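Local coordinates for superoxide dismutase [Fe] (Methanothermobacter thermautotrophicus, PDB 1MA1), which destroys superoxide radicals, using one bound iron per subunit to convert them into hydrogen peroxide and molecular oxygen, at residues E104-D109 with D142-M147; A40-A45 with G76-H81. All blocks are in the same frame, centred on the assembly; numbering follows the deposited sequence.

How the interactions relate
The two contacts follow each other along the chain. Interaction 2 closes inside the alpha-hairpin region before interaction 1 opens in the C-terminal region. Their centres lie about 28 Å apart, on opposite sides of the chain's centre. They share no helix or strand. Interaction 2 is a buried contact of helix 27-57 with helix 64-86, built from aromatic and apolar groups beside the iron. Interaction 1 is only partly buried and lies away from the metal. It sets helix 100-110 against strand 143-150, an outermost strand of the sheet within this chain. Its bonds come from carboxylates, a lysine and a tyrosine hydroxyl, around an apolar patch at Leu144. Both contacts also touch the second subunit.

Interaction 1. Residues E104-D109 with D142-M147; sequences EYIEKD and DRLFIM
Asp109 OD2 accepts the backbone N-H of Leu144 at 2.8 Å. The bond is nearly straight, 176°, but reaches the oxygen from above the carboxylate plane. The other oxygen, Asp109 OD1, forms a salt bridge with Lys108 NZ at 2.6 Å, on the syn side but tilted out of the carboxylate plane. One water joins Asp109 OD1 to Arg143 NE. The lysine chain bends at its end (chi4 58°), which brings NZ to Asp142 O at 2.9 Å, in the carbonyl plane. Tyr105 OH donates to the syn lone pair of Asp142 OD1 at 2.7 Å. Ring and carboxylate stand almost perpendicular, 86° apart, and Tyr137 OH bonds the same oxygen. Beside these polar groups, Leu144 CD1 packs on Tyr105 CB at 3.6 Å and on Ile106 CG1 at 3.7 Å. Arg143 turns to the second subunit, where it forms a salt bridge with Asp53 of that subunit. Helix and strand lie nearly at right angles. Asp142 and Arg143 form a G1 beta bulge opposite Cys138, where strand 143-150 enters the antiparallel sheet of the alpha/beta C-terminal domain of iron/manganese superoxide dismutases.

Interaction 2. Residues A40-A45 with G76-H81; sequences AYVDGA and GGYVLH. With FE (Fe (III) ion), chain G.
Tyr41 packs against Gly77 and His81, and its ring forms the tight part of this helix pair. Gly77 CA sits over one ring face in a CH-pi contact, 4.2 Å from the ring centroid. Glycine has no side chain here, and the ring takes the space where a CB would stand. Further along, Tyr41 CE2 comes to 3.3 Å from His81 CE1. The two rings meet obliquely, with planes 35° apart. Tyr41 CG lies anti to its carbonyl carbon (chi1 -55°), which carries the ring from helix 27-57 toward the metal end of helix 64-86. His152 meets the Tyr41 ring edge-to-face.

The other part is looser. Val42 CG2 touches Tyr78 CD1 at 3.9 Å, near the plane of the ring and at its edge. The two side chains meet at a slant, and the Tyr78 hydroxyl makes a weak hydrogen bond to Arg140 of the second subunit. Beyond this, Ala40 and Asp43 lie on the exposed side of helix 27-57, well clear of helix 64-86. The helices run roughly antiparallel, at 142°, as the two arms of the alpha hairpin.

His81 NE2 binds the iron at 2.1 Å. Its ND1 donates to Gly77 O at 2.9 Å, with the oxygen close to the imidazole plane. His81 N also donates to Gly77 O, from the opposite face of the carbonyl. His33, Asp167, His171 and a water at 1.9 Å from the iron complete the metal site. The bond at ND1 probably helps to fix the rotation of the imidazole and leaves NE2 for the metal. Gly77 thus acts as a second-shell residue: its carbonyl probably helps to orient the ligand, while its CA packs on the face of the Tyr41 ring.

Interaction 1. Residues E104-D109 with D142-M147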
ATOM      1  N   GLU A 104      -7.638  23.364  24.162  1.00 31.57           N
ATOM      2  CA  GLU A 104      -6.370  23.402  24.885  1.00 32.13           C
ATOM      3  C   GLU A 104      -5.327  22.466  24.285  1.00 31.48           C
ATOM      4  O   GLU A 104      -4.165  22.840  24.163  1.00 32.80           O
ATOM      5  CB  GLU A 104      -6.575  23.064  26.357  1.00 34.38           C
ATOM      6  CG  GLU A 104      -7.561  23.969  27.043  1.00 41.15           C
ATOM      7  CD  GLU A 104      -7.812  23.593  28.494  1.00 44.90           C
ATOM      8  OE1 GLU A 104      -8.338  22.488  28.784  1.00 47.13           O
ATOM      9  OE2 GLU A 104      -7.478  24.427  29.355  1.00 49.52           O
ATOM     10  N   TYR A 105      -5.735  21.257  23.910  1.00 30.99           N
ATOM     11  CA  TYR A 105      -4.815  20.319  23.283  1.00 28.60           C
ATOM     12  C   TYR A 105      -4.359  20.764  21.911  1.00 28.79           C
ATOM     13  O   TYR A 105      -3.200  20.581  21.564  1.00 30.86           O
ATOM     14  CB  TYR A 105      -5.426  18.933  23.186  1.00 26.76           C
ATOM     15  CG  TYR A 105      -5.180  18.093  24.409  1.00 24.70           C
ATOM     16  CD1 TYR A 105      -6.005  18.179  25.519  1.00 25.71           C
ATOM     17  CD2 TYR A 105      -4.093  17.223  24.465  1.00 26.56           C
ATOM     18  CE1 TYR A 105      -5.755  17.411  26.666  1.00 25.13           C
ATOM     19  CE2 TYR A 105      -3.834  16.462  25.599  1.00 25.60           C
ATOM     20  CZ  TYR A 105      -4.669  16.558  26.693  1.00 25.57           C
ATOM     21  OH  TYR A 105      -4.426  15.790  27.803  1.00 25.11           O
ATOM     22  N   ILE A 106      -5.252  21.354  21.127  1.00 28.35           N
ATOM     23  CA  ILE A 106      -4.855  21.825  19.811  1.00 29.30           C
ATOM     24  C   ILE A 106      -3.803  22.923  19.938  1.00 32.99           C
ATOM     25  O   ILE A 106      -2.850  22.984  19.155  1.00 33.88           O
ATOM     26  CB  ILE A 106      -6.060  22.349  19.006  1.00 26.79           C
ATOM     27  CG1 ILE A 106      -6.904  21.162  18.531  1.00 26.23           C
ATOM     28  CG2 ILE A 106      -5.580  23.185  17.825  1.00 23.40           C
ATOM     29  CD1 ILE A 106      -8.146  21.523  17.752  1.00 27.40           C
ATOM     30  N   GLU A 107      -3.962  23.776  20.945  1.00 35.35           N
ATOM     31  CA  GLU A 107      -2.951  24.774  21.248  1.00 38.08           C
ATOM     32  C   GLU A 107      -1.606  24.195  21.598  1.00 36.96           C
ATOM     33  O   GLU A 107      -0.595  24.608  21.027  1.00 36.31           O
ATOM     34  CB  GLU A 107      -3.399  25.660  22.395  1.00 43.24           C
ATOM     35  CG  GLU A 107      -4.047  26.932  21.930  1.00 52.20           C
ATOM     36  CD  GLU A 107      -4.005  28.002  22.997  1.00 59.44           C
ATOM     37  OE1 GLU A 107      -4.585  27.782  24.090  1.00 63.61           O
ATOM     38  OE2 GLU A 107      -3.384  29.062  22.742  1.00 62.43           O
ATOM     39  N   LYS A 108      -1.583  23.267  22.554  1.00 35.47           N
ATOM     40  CA  LYS A 108      -0.310  22.815  23.098  1.00 34.42           C
ATOM     41  C   LYS A 108       0.397  21.910  22.093  1.00 33.05           C
ATOM     42  O   LYS A 108       1.623  21.903  22.027  1.00 33.79           O
ATOM     43  CB  LYS A 108      -0.495  22.082  24.430  1.00 36.22           C
ATOM     44  CG  LYS A 108      -0.767  20.588  24.331  1.00 38.02           C
ATOM     45  CD  LYS A 108      -0.420  19.885  25.651  1.00 39.04           C
ATOM     46  CE  LYS A 108      -0.768  18.395  25.605  1.00 39.55           C
ATOM     47  NZ  LYS A 108      -0.071  17.675  24.501  1.00 37.19           N
ATOM     48  N   ASP A 109      -0.368  21.167  21.300  1.00 29.90           N
ATOM     49  CA  ASP A 109       0.225  20.257  20.342  1.00 28.22           C
ATOM     50  C   ASP A 109       0.554  20.923  19.024  1.00 28.89           C
ATOM     51  O   ASP A 109       1.527  20.553  18.366  1.00 31.52           O
ATOM     52  CB  ASP A 109      -0.685  19.038  20.109  1.00 25.42           C
ATOM     53  CG  ASP A 109      -0.722  18.100  21.314  1.00 25.21           C
ATOM     54  OD1 ASP A 109       0.334  17.906  21.967  1.00 22.76           O
ATOM     55  OD2 ASP A 109      -1.797  17.540  21.604  1.00 22.71           O
ATOM     56  N   ASP A 142       0.269  11.558  25.256  1.00 26.17           N
ATOM     57  CA  ASP A 142      -0.702  12.614  25.571  1.00 25.03           C
ATOM     58  C   ASP A 142      -0.710  13.722  24.502  1.00 23.24           C
ATOM     59  O   ASP A 142      -0.702  14.907  24.826  1.00 19.26           O
ATOM     60  CB  ASP A 142      -0.376  13.190  26.951  1.00 26.34           C
ATOM     61  CG  ASP A 142      -1.435  14.145  27.464  1.00 29.08           C
ATOM     62  OD1 ASP A 142      -2.648  13.818  27.417  1.00 28.79           O
ATOM     63  OD2 ASP A 142      -1.038  15.227  27.939  1.00 31.25           O
ATOM     64  N   ARG A 143      -0.720  13.308  23.232  1.00 21.90           N
ATOM     65  CA  ARG A 143      -0.594  14.221  22.104  1.00 22.37           C
ATOM     66  C   ARG A 143      -1.682  13.928  21.063  1.00 23.09           C
ATOM     67  O   ARG A 143      -1.999  12.761  20.801  1.00 22.77           O
ATOM     68  CB  ARG A 143       0.803  14.087  21.473  1.00 21.96           C
ATOM     69  CG  ARG A 143       1.921  14.249  22.493  1.00 25.47           C
ATOM     70  CD  ARG A 143       3.303  13.866  21.977  1.00 28.86           C
ATOM     71  NE  ARG A 143       3.829  14.924  21.140  1.00 34.03           N
ATOM     72  CZ  ARG A 143       5.049  15.436  21.234  1.00 34.36           C
ATOM     73  NH1 ARG A 143       5.910  14.994  22.139  1.00 35.57           N
ATOM     74  NH2 ARG A 143       5.401  16.409  20.414  1.00 37.97           N
ATOM     75  N   LEU A 144      -2.262  14.981  20.487  1.00 20.95           N
ATOM     76  CA  LEU A 144      -3.065  14.838  19.281  1.00 21.14           C
ATOM     77  C   LEU A 144      -2.175  14.500  18.100  1.00 22.83           C
ATOM     78  O   LEU A 144      -1.142  15.132  17.896  1.00 26.53           O
ATOM     79  CB  LEU A 144      -3.841  16.127  18.982  1.00 19.66           C
ATOM     80  CG  LEU A 144      -4.930  16.532  19.995  1.00 20.46           C
ATOM     81  CD1 LEU A 144      -5.393  17.954  19.697  1.00 17.43           C
ATOM     82  CD2 LEU A 144      -6.110  15.520  19.963  1.00 19.54           C
ATOM     83  N   PHE A 145      -2.573  13.491  17.331  1.00 23.40           N
ATOM     84  CA  PHE A 145      -1.910  13.123  16.076  1.00 22.53           C
ATOM     85  C   PHE A 145      -2.869  13.350  14.913  1.00 20.89           C
ATOM     86  O   PHE A 145      -4.074  13.149  15.037  1.00 18.90           O
ATOM     87  CB  PHE A 145      -1.510  11.640  16.072  1.00 25.16           C
ATOM     88  CG  PHE A 145      -0.349  11.301  16.967  1.00 27.37           C
ATOM     89  CD1 PHE A 145      -0.044   9.972  17.244  1.00 27.38           C
ATOM     90  CD2 PHE A 145       0.452  12.298  17.515  1.00 30.61           C
ATOM     91  CE1 PHE A 145       1.038   9.637  18.056  1.00 30.15           C
ATOM     92  CE2 PHE A 145       1.551  11.975  18.336  1.00 31.51           C
ATOM     93  CZ  PHE A 145       1.842  10.644  18.604  1.00 31.11           C
ATOM     94  N   ILE A 146      -2.325  13.744  13.773  1.00 18.81           N
ATOM     95  CA  ILE A 146      -3.063  13.624  12.523  1.00 17.75           C
ATOM     96  C   ILE A 146      -2.575  12.387  11.756  1.00 17.60           C
ATOM     97  O   ILE A 146      -1.374  12.122  11.687  1.00 17.38           O
ATOM     98  CB  ILE A 146      -2.875  14.901  11.662  1.00 16.81           C
ATOM     99  CG1 ILE A 146      -3.310  16.131  12.472  1.00 14.10           C
ATOM    100  CG2 ILE A 146      -3.662  14.788  10.347  1.00 15.03           C
ATOM    101  CD1 ILE A 146      -3.196  17.452  11.710  1.00 10.80           C
ATOM    102  N   MET A 147      -3.492  11.615  11.190  1.00 16.37           N
ATOM    103  CA  MET A 147      -3.063  10.631  10.196  1.00 19.25           C
ATOM    104  C   MET A 147      -3.670  10.845   8.820  1.00 17.73           C
ATOM    105  O   MET A 147      -4.798  11.329   8.691  1.00 19.09           O
ATOM    106  CB  MET A 147      -3.310   9.175  10.683  1.00 18.38           C
ATOM    107  CG  MET A 147      -4.456   8.965  11.659  1.00 21.53           C
ATOM    108  SD  MET A 147      -4.705   7.233  12.247  1.00 20.23           S
ATOM    109  CE  MET A 147      -3.541   7.196  13.404  1.00 21.76           C
TER
HETATM  110  O   HOH W   1       2.192  17.126  19.799  1.00 16.83           O

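Interaction 2. Residues A40-A45 with G76-H81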
ATOM      1  N   ALA A  40     -22.333   1.359  -0.683  1.00 12.97           N
ATOM      2  CA  ALA A  40     -21.497   0.340  -1.299  1.00 16.15           C
ATOM      3  C   ALA A  40     -20.581  -0.348  -0.266  1.00 17.05           C
ATOM      4  O   ALA A  40     -20.298  -1.558  -0.369  1.00 15.80           O
ATOM      5  CB  ALA A  40     -20.664   0.957  -2.441  1.00 12.48           C
ATOM      6  N   TYR A  41     -20.132   0.412   0.735  1.00 16.38           N
ATOM      7  CA  TYR A  41     -19.292  -0.171   1.780  1.00 16.79           C
ATOM      8  C   TYR A  41     -20.087  -1.041   2.750  1.00 16.90           C
ATOM      9  O   TYR A  41     -19.613  -2.101   3.143  1.00 16.89           O
ATOM     10  CB  TYR A  41     -18.516   0.918   2.545  1.00 13.52           C
ATOM     11  CG  TYR A  41     -17.704   1.776   1.614  1.00 16.72           C
ATOM     12  CD1 TYR A  41     -16.884   1.195   0.648  1.00 16.64           C
ATOM     13  CD2 TYR A  41     -17.850   3.161   1.600  1.00 17.04           C
ATOM     14  CE1 TYR A  41     -16.251   1.966  -0.308  1.00 17.70           C
ATOM     15  CE2 TYR A  41     -17.219   3.939   0.632  1.00 17.61           C
ATOM     16  CZ  TYR A  41     -16.429   3.334  -0.321  1.00 17.73           C
ATOM     17  OH  TYR A  41     -15.855   4.071  -1.328  1.00 18.61           O
ATOM     18  N   VAL A  42     -21.289  -0.605   3.116  1.00 15.62           N
ATOM     19  CA  VAL A  42     -22.231  -1.474   3.796  1.00 14.89           C
ATOM     20  C   VAL A  42     -22.396  -2.800   3.076  1.00 17.49           C
ATOM     21  O   VAL A  42     -22.225  -3.856   3.688  1.00 17.33           O
ATOM     22  CB  VAL A  42     -23.605  -0.839   3.893  1.00 15.55           C
ATOM     23  CG1 VAL A  42     -24.609  -1.866   4.439  1.00  3.60           C
ATOM     24  CG2 VAL A  42     -23.514   0.431   4.744  1.00 12.23           C
ATOM     25  N   ASP A  43     -22.718  -2.758   1.786  1.00 16.58           N
ATOM     26  CA  ASP A  43     -22.957  -3.989   1.050  1.00 18.56           C
ATOM     27  C   ASP A  43     -21.684  -4.803   0.883  1.00 20.93           C
ATOM     28  O   ASP A  43     -21.711  -6.038   0.963  1.00 21.79           O
ATOM     29  CB  ASP A  43     -23.545  -3.698  -0.323  1.00 17.77           C
ATOM     30  CG  ASP A  43     -24.782  -2.859  -0.246  1.00 19.68           C
ATOM     31  OD1 ASP A  43     -25.581  -3.024   0.714  1.00 21.29           O
ATOM     32  OD2 ASP A  43     -24.948  -2.038  -1.159  1.00 21.06           O
ATOM     33  N   GLY A  44     -20.568  -4.109   0.652  1.00 21.29           N
ATOM     34  CA  GLY A  44     -19.283  -4.783   0.535  1.00 20.20           C
ATOM     35  C   GLY A  44     -18.996  -5.598   1.778  1.00 19.99           C
ATOM     36  O   GLY A  44     -18.736  -6.803   1.709  1.00 18.59           O
ATOM     37  N   ALA A  45     -19.064  -4.928   2.922  1.00 19.38           N
ATOM     38  CA  ALA A  45     -18.750  -5.544   4.191  1.00 17.66           C
ATOM     39  C   ALA A  45     -19.709  -6.697   4.471  1.00 19.36           C
ATOM     40  O   ALA A  45     -19.292  -7.748   4.967  1.00 19.12           O
ATOM     41  CB  ALA A  45     -18.825  -4.501   5.304  1.00 17.38           C
ATOM     42  N   GLY A  76     -13.610  -0.182   6.998  1.00 12.65           N
ATOM     43  CA  GLY A  76     -12.999   1.131   7.045  1.00 13.60           C
ATOM     44  C   GLY A  76     -13.805   2.205   6.338  1.00 14.23           C
ATOM     45  O   GLY A  76     -14.050   3.280   6.902  1.00 15.78           O
ATOM     46  N   GLY A  77     -14.216   1.911   5.109  1.00 12.57           N
ATOM     47  CA  GLY A  77     -15.196   2.737   4.439  1.00 13.60           C
ATOM     48  C   GLY A  77     -16.421   3.029   5.283  1.00 15.29           C
ATOM     49  O   GLY A  77     -16.796   4.190   5.459  1.00 16.64           O
ATOM     50  N   TYR A  78     -17.050   1.982   5.808  1.00 14.91           N
ATOM     51  CA  TYR A  78     -18.234   2.156   6.631  1.00 16.28           C
ATOM     52  C   TYR A  78     -17.970   3.040   7.854  1.00 17.68           C
ATOM     53  O   TYR A  78     -18.733   3.969   8.128  1.00 17.88           O
ATOM     54  CB  TYR A  78     -18.747   0.809   7.113  1.00 18.43           C
ATOM     55  CG  TYR A  78     -19.858   0.932   8.132  1.00 18.54           C
ATOM     56  CD1 TYR A  78     -21.178   1.088   7.734  1.00 18.42           C
ATOM     57  CD2 TYR A  78     -19.574   0.924   9.499  1.00 19.80           C
ATOM     58  CE1 TYR A  78     -22.190   1.230   8.661  1.00 21.51           C
ATOM     59  CE2 TYR A  78     -20.576   1.068  10.432  1.00 20.60           C
ATOM     60  CZ  TYR A  78     -21.881   1.223  10.010  1.00 21.93           C
ATOM     61  OH  TYR A  78     -22.870   1.380  10.951  1.00 27.87           O
ATOM     62  N   VAL A  79     -16.910   2.721   8.596  1.00 17.91           N
ATOM     63  CA  VAL A  79     -16.602   3.419   9.842  1.00 18.56           C
ATOM     64  C   VAL A  79     -16.256   4.890   9.619  1.00 17.04           C
ATOM     65  O   VAL A  79     -16.770   5.749  10.318  1.00 17.89           O
ATOM     66  CB  VAL A  79     -15.416   2.760  10.595  1.00 20.07           C
ATOM     67  CG1 VAL A  79     -15.066   3.583  11.806  1.00 20.32           C
ATOM     68  CG2 VAL A  79     -15.776   1.358  11.033  1.00 21.47           C
ATOM     69  N   LEU A  80     -15.397   5.177   8.650  1.00 15.37           N
ATOM     70  CA  LEU A  80     -14.999   6.561   8.378  1.00 16.23           C
ATOM     71  C   LEU A  80     -16.145   7.460   7.894  1.00 17.06           C
ATOM     72  O   LEU A  80     -16.232   8.627   8.309  1.00 14.56           O
ATOM     73  CB  LEU A  80     -13.852   6.602   7.350  1.00 12.51           C
ATOM     74  CG  LEU A  80     -12.505   6.100   7.870  1.00  9.99           C
ATOM     75  CD1 LEU A  80     -11.486   5.980   6.776  1.00 10.35           C
ATOM     76  CD2 LEU A  80     -12.025   7.054   8.925  1.00 10.35           C
ATOM     77  N   HIS A  81     -17.019   6.932   7.023  1.00 17.51           N
ATOM     78  CA  HIS A  81     -18.163   7.727   6.573  1.00 17.74           C
ATOM     79  C   HIS A  81     -19.072   7.974   7.775  1.00 17.65           C
ATOM     80  O   HIS A  81     -19.623   9.060   7.929  1.00 17.61           O
ATOM     81  CB  HIS A  81     -18.936   7.051   5.413  1.00 14.83           C
ATOM     82  CG  HIS A  81     -18.273   7.193   4.069  1.00 17.19           C
ATOM     83  ND1 HIS A  81     -17.252   6.367   3.660  1.00 17.00           N
ATOM     84  CD2 HIS A  81     -18.505   8.036   3.023  1.00 16.53           C
ATOM     85  CE1 HIS A  81     -16.889   6.683   2.425  1.00 16.07           C
ATOM     86  NE2 HIS A  81     -17.634   7.693   2.011  1.00 18.58           N
TER
HETATM   87 FE    FE G 206     -16.584   8.906   0.601  0.50 43.26          FE
HETATM   88  O   HOH W   2     -15.122   7.669   0.651  0.50  2.39           O